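Local coordinates for protein 2-methyl-3-hydroxypyridine-5-carboxylic acid oxygenase (Mesorhizobium loti, PDB 3ALJ) that probably uses its bound flavin-adenine dinucleotide to oxygenate 2-methyl-3-hydroxypyridine-5-carboxylic acid and open the pyridine ring, at residues W35-H40 with L120-S125; A27-Q32 with E64-L69; R12-A17 with A149-G154. All coordinates share one frame; numbering follows the deposited sequence. Where two conformers were deposited one is given.

Interaction 1: W35-H40 with L120-S125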
loop_
_atom_site.group_PDB
_atom_site.type_symbol
_atom_site.label_atom_id
_atom_site.label_comp_id
_atom_site.label_asym_id
_atom_site.label_seq_id
_atom_site.Cartn_x
_atom_site.Cartn_y
_atom_site.Cartn_z
ATOM N N TRP A 35 -0.858 -9.466 23.320
ATOM C CA TRP A 35 -0.292 -8.145 23.733
ATOM C C TRP A 35 -1.410 -7.210 24.150
ATOM O O TRP A 35 -2.506 -7.175 23.614
ATOM C CB TRP A 35 0.489 -7.518 22.571
ATOM C CG TRP A 35 1.745 -8.180 22.230
ATOM C CD1 TRP A 35 1.984 -9.371 21.502
ATOM C CD2 TRP A 35 3.024 -7.665 22.548
ATOM N NE1 TRP A 35 3.282 -9.591 21.405
ATOM C CE2 TRP A 35 3.997 -8.563 22.030
ATOM C CE3 TRP A 35 3.477 -6.499 23.213
ATOM C CZ2 TRP A 35 5.412 -8.368 22.114
ATOM C CZ3 TRP A 35 4.884 -6.342 23.310
ATOM C CH2 TRP A 35 5.827 -7.258 22.798
ATOM N N ASP A 36 -1.007 -6.332 25.119
ATOM C CA ASP A 36 -1.814 -5.190 25.421
ATOM C C ASP A 36 -1.376 -4.100 24.405
ATOM O O ASP A 36 -0.306 -3.557 24.628
ATOM C CB ASP A 36 -1.592 -4.742 26.893
ATOM C CG ASP A 36 -2.405 -3.453 27.228
ATOM O OD1 ASP A 36 -3.151 -2.891 26.399
ATOM O OD2 ASP A 36 -2.446 -3.091 28.473
ATOM N N VAL A 37 -2.179 -3.804 23.411
ATOM C CA VAL A 37 -1.780 -2.875 22.347
ATOM C C VAL A 37 -2.599 -1.635 22.297
ATOM O O VAL A 37 -3.853 -1.660 22.295
ATOM C CB VAL A 37 -2.147 -3.514 20.937
ATOM C CG1 VAL A 37 -1.501 -2.632 19.819
ATOM C CG2 VAL A 37 -1.733 -4.828 20.815
ATOM N N ARG A 38 -1.893 -0.487 22.219
ATOM C CA ARG A 38 -2.577 0.761 22.043
ATOM C C ARG A 38 -2.039 1.400 20.753
ATOM O O ARG A 38 -0.790 1.248 20.467
ATOM C CB ARG A 38 -2.232 1.707 23.216
ATOM C CG ARG A 38 -2.749 1.069 24.585
ATOM C CD ARG A 38 -1.563 0.462 25.305
ATOM N NE ARG A 38 -1.971 -0.239 26.555
ATOM C CZ ARG A 38 -2.201 0.412 27.703
ATOM N NH1 ARG A 38 -2.497 -0.326 28.762
ATOM N NH2 ARG A 38 -2.066 1.766 27.810
ATOM N N LEU A 39 -2.898 1.992 19.962
ATOM C CA LEU A 39 -2.490 2.611 18.651
ATOM C C LEU A 39 -2.824 4.055 18.645
ATOM O O LEU A 39 -3.940 4.461 19.104
ATOM C CB LEU A 39 -3.241 1.843 17.525
ATOM C CG LEU A 39 -2.926 2.401 16.116
ATOM C CD1 LEU A 39 -2.853 1.203 15.091
ATOM C CD2 LEU A 39 -3.868 3.419 15.613
ATOM N N HIS A 40 -1.905 4.860 18.127
ATOM C CA HIS A 40 -2.019 6.301 18.094
ATOM C C HIS A 40 -2.040 6.821 16.654
ATOM O O HIS A 40 -0.987 6.689 15.958
ATOM C CB HIS A 40 -0.874 6.902 18.877
ATOM C CG HIS A 40 -0.826 6.423 20.296
ATOM N ND1 HIS A 40 -1.559 7.027 21.326
ATOM C CD2 HIS A 40 -0.281 5.281 20.817
ATOM C CE1 HIS A 40 -1.405 6.283 22.437
ATOM N NE2 HIS A 40 -0.599 5.250 22.168
ATOM N N LEU A 120 -11.355 -6.707 18.388
ATOM C CA LEU A 120 -10.434 -7.322 19.262
ATOM C C LEU A 120 -10.110 -6.464 20.537
ATOM O O LEU A 120 -9.420 -6.965 21.418
ATOM C CB LEU A 120 -9.123 -7.600 18.521
ATOM C CG LEU A 120 -9.229 -8.736 17.500
ATOM C CD1 LEU A 120 -7.974 -8.652 16.678
ATOM C CD2 LEU A 120 -9.284 -10.056 18.275
ATOM N N GLY A 121 -10.667 -5.250 20.575
ATOM C CA GLY A 121 -10.366 -4.409 21.720
ATOM C C GLY A 121 -9.014 -3.733 21.665
ATOM O O GLY A 121 -8.440 -3.354 22.711
ATOM N N VAL A 122 -8.417 -3.503 20.486
ATOM C CA VAL A 122 -7.254 -2.617 20.473
ATOM C C VAL A 122 -7.720 -1.178 20.843
ATOM O O VAL A 122 -8.760 -0.660 20.378
ATOM C CB VAL A 122 -6.734 -2.556 19.054
ATOM C CG1 VAL A 122 -5.635 -1.569 18.831
ATOM C CG2 VAL A 122 -6.211 -3.926 18.646
ATOM N N ASP A 123 -6.911 -0.577 21.741
ATOM C CA ASP A 123 -7.215 0.786 22.156
ATOM C C ASP A 123 -6.666 1.722 21.054
ATOM O O ASP A 123 -5.445 1.917 20.967
ATOM C CB ASP A 123 -6.473 0.986 23.469
ATOM C CG ASP A 123 -6.684 2.329 24.090
ATOM O OD1 ASP A 123 -7.278 3.201 23.461
ATOM O OD2 ASP A 123 -6.229 2.449 25.264
ATOM N N ILE A 124 -7.542 2.404 20.352
ATOM C CA ILE A 124 -7.155 3.315 19.268
ATOM C C ILE A 124 -7.483 4.728 19.704
ATOM O O ILE A 124 -8.586 5.045 20.203
ATOM C CB ILE A 124 -8.009 3.048 18.015
ATOM C CG1 ILE A 124 -7.651 1.618 17.484
ATOM C CG2 ILE A 124 -7.703 4.058 16.947
ATOM C CD1 ILE A 124 -8.593 1.188 16.346
ATOM N N SER A 125 -6.466 5.565 19.573
ATOM C CA SER A 125 -6.670 7.018 19.785
ATOM C C SER A 125 -6.462 7.794 18.505
ATOM O O SER A 125 -5.499 7.580 17.800
ATOM C CB SER A 125 -5.628 7.502 20.779
ATOM O OG SER A 125 -5.843 6.925 22.071
HETATM O O HOH W 1 -4.483 4.620 22.036
#
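The imidazole of His40 meets Ser125 obliquely, its ND1 lying 4.1 Å from Ser125 CB, while a water sits over one ring face, displaced toward the rim. That water is hydrogen-bonded to Ser125 OG at 2.7 Å. The ring nitrogens NE2 and ND1 are hydrogen-bonded to Glu15 and Ser128, and FAD touches the residue. The guanidinium of Arg38 has the carboxylate of Asp36 at its edge: NE reaches Asp36 OD1 and NH1 reaches Asp36 OD2 (2.8 Å), a side-on grip that meets both oxygens from above their plane. A bend at chi2 (102°) turns the group away from Asp123, so that Arg38 offers Asp123 OD2 its CG, at 3.8 Å. With an alanine here, the carboxylate of Asp36 would probably lose its two-nitrogen partner and Asp123 the CG methylene packed beside it. On the sheet face opposite Arg38 and His40, Leu39 CD2 lies alongside Ile124 CG2 (4.1 Å). Between the faces the parallel strands are joined by a long bond from Asp123 N to Val37 O (3.3 Å) and two shorter, straighter ones, Leu39 N to Asp123 O (2.7 Å) and Ser125 N to Leu39 O (2.8 Å). The pairing thus rests on backbone bonds, with Arg38 salt-bridged to Asp36 of its own strand rather than to Asp123, and His40 fixed from beyond this pair, beside the cofactor.

Interaction 2: A27-Q32 with E64-L69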
loop_
_atom_site.group_PDB
_atom_site.type_symbol
_atom_site.label_atom_id
_atom_site.label_comp_id
_atom_site.label_asym_id
_atom_site.label_seq_id
_atom_site.Cartn_x
_atom_site.Cartn_y
_atom_site.Cartn_z
ATOM N N ALA A 27 -1.037 -3.899 15.059
ATOM C CA ALA A 27 -1.902 -3.929 16.234
ATOM C C ALA A 27 -2.793 -5.154 16.347
ATOM O O ALA A 27 -2.903 -5.738 17.408
ATOM C CB ALA A 27 -2.700 -2.643 16.342
ATOM N N ILE A 28 -3.390 -5.560 15.246
ATOM C CA ILE A 28 -4.274 -6.724 15.255
ATOM C C ILE A 28 -3.464 -7.960 15.545
ATOM O O ILE A 28 -3.869 -8.770 16.368
ATOM C CB ILE A 28 -4.970 -6.823 13.919
ATOM C CG1 ILE A 28 -6.025 -5.762 13.751
ATOM C CG2 ILE A 28 -5.613 -8.231 13.786
ATOM C CD1 ILE A 28 -6.479 -5.564 12.252
ATOM N N ALA A 29 -2.327 -8.087 14.853
ATOM C CA ALA A 29 -1.506 -9.311 14.998
ATOM C C ALA A 29 -0.986 -9.437 16.414
ATOM O O ALA A 29 -1.072 -10.546 17.071
ATOM C CB ALA A 29 -0.333 -9.403 14.031
ATOM N N LEU A 30 -0.591 -8.321 17.019
ATOM C CA LEU A 30 -0.042 -8.348 18.390
ATOM C C LEU A 30 -1.191 -8.618 19.305
ATOM O O LEU A 30 -1.041 -9.457 20.241
ATOM C CB LEU A 30 0.685 -6.992 18.697
ATOM C CG LEU A 30 1.936 -6.823 17.913
ATOM C CD1 LEU A 30 2.329 -5.281 18.037
ATOM C CD2 LEU A 30 3.070 -7.712 18.381
ATOM N N LYS A 31 -2.359 -7.976 19.120
ATOM C CA LYS A 31 -3.517 -8.198 20.051
ATOM C C LYS A 31 -3.961 -9.691 19.984
ATOM O O LYS A 31 -4.292 -10.277 21.037
ATOM C CB LYS A 31 -4.677 -7.231 19.712
ATOM C CG LYS A 31 -5.872 -7.220 20.700
ATOM C CD LYS A 31 -5.411 -6.530 22.043
ATOM C CE LYS A 31 -6.732 -6.611 22.833
ATOM N NZ LYS A 31 -6.484 -6.070 24.205
ATOM N N GLN A 32 -3.888 -10.300 18.806
ATOM C CA GLN A 32 -4.318 -11.739 18.720
ATOM C C GLN A 32 -3.348 -12.597 19.459
ATOM O O GLN A 32 -3.790 -13.647 19.975
ATOM C CB GLN A 32 -4.330 -12.168 17.222
ATOM C CG GLN A 32 -5.488 -11.623 16.448
ATOM C CD GLN A 32 -5.536 -12.083 14.984
ATOM O OE1 GLN A 32 -6.629 -12.104 14.398
ATOM N NE2 GLN A 32 -4.379 -12.482 14.416
ATOM N N GLU A 64 -5.941 -12.913 6.004
ATOM C CA GLU A 64 -6.394 -14.189 6.625
ATOM C C GLU A 64 -5.856 -14.372 8.005
ATOM O O GLU A 64 -6.588 -14.784 8.908
ATOM C CB GLU A 64 -5.925 -15.308 5.654
ATOM C CG GLU A 64 -6.483 -16.665 6.079
ATOM C CD GLU A 64 -6.051 -17.853 5.093
ATOM O OE1 GLU A 64 -6.148 -18.977 5.630
ATOM O OE2 GLU A 64 -5.662 -17.563 3.948
ATOM N N GLY A 65 -4.535 -14.173 8.160
ATOM C CA GLY A 65 -3.857 -14.280 9.493
ATOM C C GLY A 65 -4.435 -13.248 10.473
ATOM O O GLY A 65 -4.350 -13.503 11.671
ATOM N N LEU A 66 -5.004 -12.151 10.004
ATOM C CA LEU A 66 -5.558 -11.140 10.917
ATOM C C LEU A 66 -7.035 -11.375 11.126
ATOM O O LEU A 66 -7.642 -10.605 11.852
ATOM C CB LEU A 66 -5.415 -9.757 10.246
ATOM C CG LEU A 66 -4.016 -9.270 9.930
ATOM C CD1 LEU A 66 -4.285 -7.815 9.355
ATOM C CD2 LEU A 66 -3.184 -9.178 11.255
ATOM N N GLY A 67 -7.693 -12.381 10.495
ATOM C CA GLY A 67 -9.176 -12.474 10.667
ATOM C C GLY A 67 -9.963 -11.412 9.998
ATOM O O GLY A 67 -11.092 -11.065 10.398
ATOM N N ALA A 68 -9.407 -10.864 8.891
ATOM C CA ALA A 68 -10.056 -9.763 8.167
ATOM C C ALA A 68 -10.204 -10.044 6.642
ATOM O O ALA A 68 -10.661 -9.154 5.902
ATOM C CB ALA A 68 -9.332 -8.515 8.377
ATOM N N LEU A 69 -9.966 -11.237 6.231
ATOM C CA LEU A 69 -9.990 -11.548 4.801
ATOM C C LEU A 69 -11.440 -11.473 4.285
ATOM O O LEU A 69 -11.644 -10.913 3.218
ATOM C CB LEU A 69 -9.404 -12.934 4.532
ATOM C CG LEU A 69 -9.491 -13.374 3.049
ATOM C CD1 LEU A 69 -8.599 -12.429 2.212
ATOM C CD2 LEU A 69 -9.019 -14.861 2.932
#
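Ile28 and Leu66 form the tight part of this contact. Their side chains cross at about a right angle, and Leu66 CD2 presses on Ile28 CG2 at 3.6 Å. The same methyl reaches Ala29, lying 4.0 Å from Ala29 CB and close to the backbone N of that residue. In Leu66, chi1 of -62° sets CG anti to the carbonyl carbon, and with chi2 at -176° the CD2 branch reaches helix 21-32 although the CB itself does not point there. Leu113 of helix 106-119 touches both Ile28 and Leu66, and Phe309 of helix 300-314 touches both Ala29 and Leu66, so this apolar cluster is closed in by two further helices. Helix 21-32 follows strand 13-17 and the glycine-rich Gly18, Gly20, Gly23 turn, consistent with the first helix of a Rossmann-type dinucleotide-binding fold; here its last turns pack against the end of helix 57-65. One turn beyond Ile28, toward the more exposed side, packing gives way to a polar link. The extended chain of Gln32 brings NE2 to Gly65 O at 2.9 Å, an essentially straight bond (179°) that lies in both the amide plane of Gln32 and the carbonyl plane of Gly65. Its other end is less simple: Gln32 OE1 lies 3.1 Å from Leu66 O, two acceptors facing each other. Arg116 settles this by donating NH2 to Gln32 OE1 and NE to Leu66 O, and its positive charge probably eases the closeness of the two oxygens. Gly67, exposed, turns the chain with positive phi in a Schellman motif, Gly67 N bonding back to Glu64 O at 3.1 Å. A CB there would lie about 3.7 Å from Gln32 OE1.

Interaction 3: R12-A17 with A149-G154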
loop_
_atom_site.group_PDB
_atom_site.type_symbol
_atom_site.label_atom_id
_atom_site.label_comp_id
_atom_site.label_asym_id
_atom_site.label_seq_id
_atom_site.Cartn_x
_atom_site.Cartn_y
_atom_site.Cartn_z
ATOM N N ARG A 12 2.626 -8.289 28.041
ATOM C CA ARG A 12 3.491 -7.419 27.279
ATOM C C ARG A 12 2.664 -6.226 26.711
ATOM O O ARG A 12 1.551 -6.392 26.299
ATOM C CB ARG A 12 3.972 -8.301 26.137
ATOM C CG ARG A 12 4.660 -9.610 26.556
ATOM C CD ARG A 12 4.958 -10.374 25.234
ATOM N NE ARG A 12 3.828 -11.131 24.677
ATOM C CZ ARG A 12 3.943 -11.933 23.599
ATOM N NH1 ARG A 12 2.911 -12.599 23.176
ATOM N NH2 ARG A 12 5.109 -12.062 23.028
ATOM N N ARG A 13 3.250 -5.035 26.732
ATOM C CA ARG A 13 2.583 -3.868 26.218
ATOM C C ARG A 13 3.285 -3.317 24.924
ATOM O O ARG A 13 4.487 -3.229 24.906
ATOM C CB ARG A 13 2.623 -2.776 27.297
ATOM C CG ARG A 13 1.641 -1.622 26.853
ATOM C CD ARG A 13 1.397 -0.486 27.724
ATOM N NE ARG A 13 0.754 -1.029 28.891
ATOM C CZ ARG A 13 0.555 -0.266 29.950
ATOM N NH1 ARG A 13 0.025 -0.820 31.072
ATOM N NH2 ARG A 13 0.902 1.018 29.904
ATOM N N ALA A 14 2.442 -3.033 23.923
ATOM C CA ALA A 14 2.994 -2.399 22.693
ATOM C C ALA A 14 2.256 -1.070 22.514
ATOM O O ALA A 14 1.063 -0.959 22.675
ATOM C CB ALA A 14 2.689 -3.340 21.548
ATOM N N GLU A 15 3.078 -0.111 22.058
ATOM C CA GLU A 15 2.493 1.222 21.633
ATOM C C GLU A 15 2.867 1.339 20.136
ATOM O O GLU A 15 4.030 1.250 19.748
ATOM C CB GLU A 15 3.168 2.366 22.456
ATOM C CG GLU A 15 2.768 2.332 23.929
ATOM C CD GLU A 15 1.406 2.880 24.171
ATOM O OE1 GLU A 15 0.730 3.300 23.211
ATOM O OE2 GLU A 15 0.971 2.905 25.322
ATOM N N VAL A 16 1.829 1.551 19.312
ATOM C CA VAL A 16 1.965 1.615 17.868
ATOM C C VAL A 16 1.682 3.031 17.457
ATOM O O VAL A 16 0.603 3.621 17.845
ATOM C CB VAL A 16 0.968 0.654 17.226
ATOM C CG1 VAL A 16 1.033 0.766 15.681
ATOM C CG2 VAL A 16 1.167 -0.772 17.675
ATOM N N ALA A 17 2.603 3.661 16.751
ATOM C CA ALA A 17 2.368 4.966 16.131
ATOM C C ALA A 17 1.959 4.786 14.673
ATOM O O ALA A 17 2.782 4.303 13.860
ATOM C CB ALA A 17 3.763 5.706 16.218
ATOM N N ALA A 149 6.573 1.153 27.207
ATOM C CA ALA A 149 6.094 -0.058 26.594
ATOM C C ALA A 149 7.223 -1.060 26.504
ATOM O O ALA A 149 8.405 -0.687 26.441
ATOM C CB ALA A 149 5.489 0.265 25.199
ATOM N N ASP A 150 6.841 -2.331 26.274
ATOM C CA ASP A 150 7.864 -3.328 25.906
ATOM C C ASP A 150 8.241 -3.336 24.435
ATOM O O ASP A 150 9.264 -3.855 24.043
ATOM C CB ASP A 150 7.303 -4.707 26.251
ATOM C CG ASP A 150 6.804 -4.782 27.768
ATOM O OD1 ASP A 150 7.739 -4.605 28.640
ATOM O OD2 ASP A 150 5.633 -4.873 28.108
ATOM N N LEU A 151 7.378 -2.697 23.613
ATOM C CA LEU A 151 7.666 -2.606 22.126
ATOM C C LEU A 151 7.021 -1.335 21.683
ATOM O O LEU A 151 5.912 -0.981 22.097
ATOM C CB LEU A 151 6.949 -3.803 21.440
ATOM C CG LEU A 151 6.899 -3.745 19.882
ATOM C CD1 LEU A 151 8.305 -4.012 19.322
ATOM C CD2 LEU A 151 5.834 -4.731 19.429
ATOM N N ILE A 152 7.802 -0.660 20.862
ATOM C CA ILE A 152 7.297 0.570 20.171
ATOM C C ILE A 152 7.294 0.308 18.664
ATOM O O ILE A 152 8.355 -0.077 18.133
ATOM C CB ILE A 152 8.185 1.768 20.457
ATOM C CG1 ILE A 152 8.264 2.006 21.989
ATOM C CG2 ILE A 152 7.709 3.007 19.665
ATOM C CD1 ILE A 152 8.988 3.272 22.233
ATOM N N VAL A 153 6.165 0.450 17.962
ATOM C CA VAL A 153 6.094 0.253 16.535
ATOM C C VAL A 153 5.981 1.624 15.860
ATOM O O VAL A 153 4.966 2.301 16.023
ATOM C CB VAL A 153 4.906 -0.650 16.195
ATOM C CG1 VAL A 153 4.847 -0.859 14.667
ATOM C CG2 VAL A 153 5.077 -2.100 16.875
ATOM N N GLY A 154 6.977 1.931 15.057
ATOM C CA GLY A 154 6.938 3.157 14.233
ATOM C C GLY A 154 6.314 2.803 12.894
ATOM O O GLY A 154 6.986 2.389 11.998
#
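Asp150 lays its side chain against the backbone of Arg13 where the two strands begin to pair. Its CB lies 3.5 Å from Arg13 O. The Asp150 CG, anti to the carbonyl carbon (chi1 -53°), comes within 3.7 Å of Arg13 N. At the tip, OD2 accepts the amide of Arg13 at 2.8 Å from Arg13 N to Asp150 OD2, through the anti lone pair and nearly straight (168°); the same oxygen lies near Arg12 CA. Arg13 is therefore held at both backbone polar groups, since its carbonyl O in turn accepts Asp150 N at 2.9 Å, and, weakly, Leu151 N. The bond is to the main chain: the Arg13 guanidinium bends away and makes no ion pair with Asp150. From here on the pairing is regular and parallel, with Glu15 N bonding to Leu151 O, Val153 N to Glu15 O and Ala17 N to Val153 O. On one face Ala149 CB sits against Glu15 CG at 3.6 Å, packing the buried stem of the glutamate while its carboxylate goes to His40. The other face is apolar: Ala14 CB meets Leu151 CD2 at 4.0 Å, and Val16 and Val153 lie side by side, pointing the same way, with Val16 CG2 4.0 Å from Val153 CB. Strand 13-17 thus lies between the parallel strands 151-154 and 36-40 of the mixed sheet, and strand 283-285 continues it beyond 151-154. Where the strand runs out toward the cofactor, the side chain of Ala17 is about 5 Å from FAD. Leu30 of helix 21-32 packs on both Ala14 and Leu151, and Val321 and Leu325 of helix 321-349 also touch Leu151.

In the fold
Interactions 1 and 3 belong to the parallel part of one mixed sheet, in which strands 36-40 and 13-17 are neighbours; Glu15 and His40 tie the two directly. Interaction 3 lies further inside the sheet and is buried, whereas interaction 1 pairs an outermost strand, 123-125, and is partly exposed, with a water and charged side chains along one face. Interaction 2, partly buried with Gly67 exposed, lacks strand pairing: it joins helix 21-32, which packs against the sheet through Leu30 and Ala27, to the end of helix 57-65, using methyl packing and one hydrogen bond from a side-chain amide. Helix 21-32 follows strand 13-17 and precedes 36-40, so all three contacts meet around one strand-helix-strand unit.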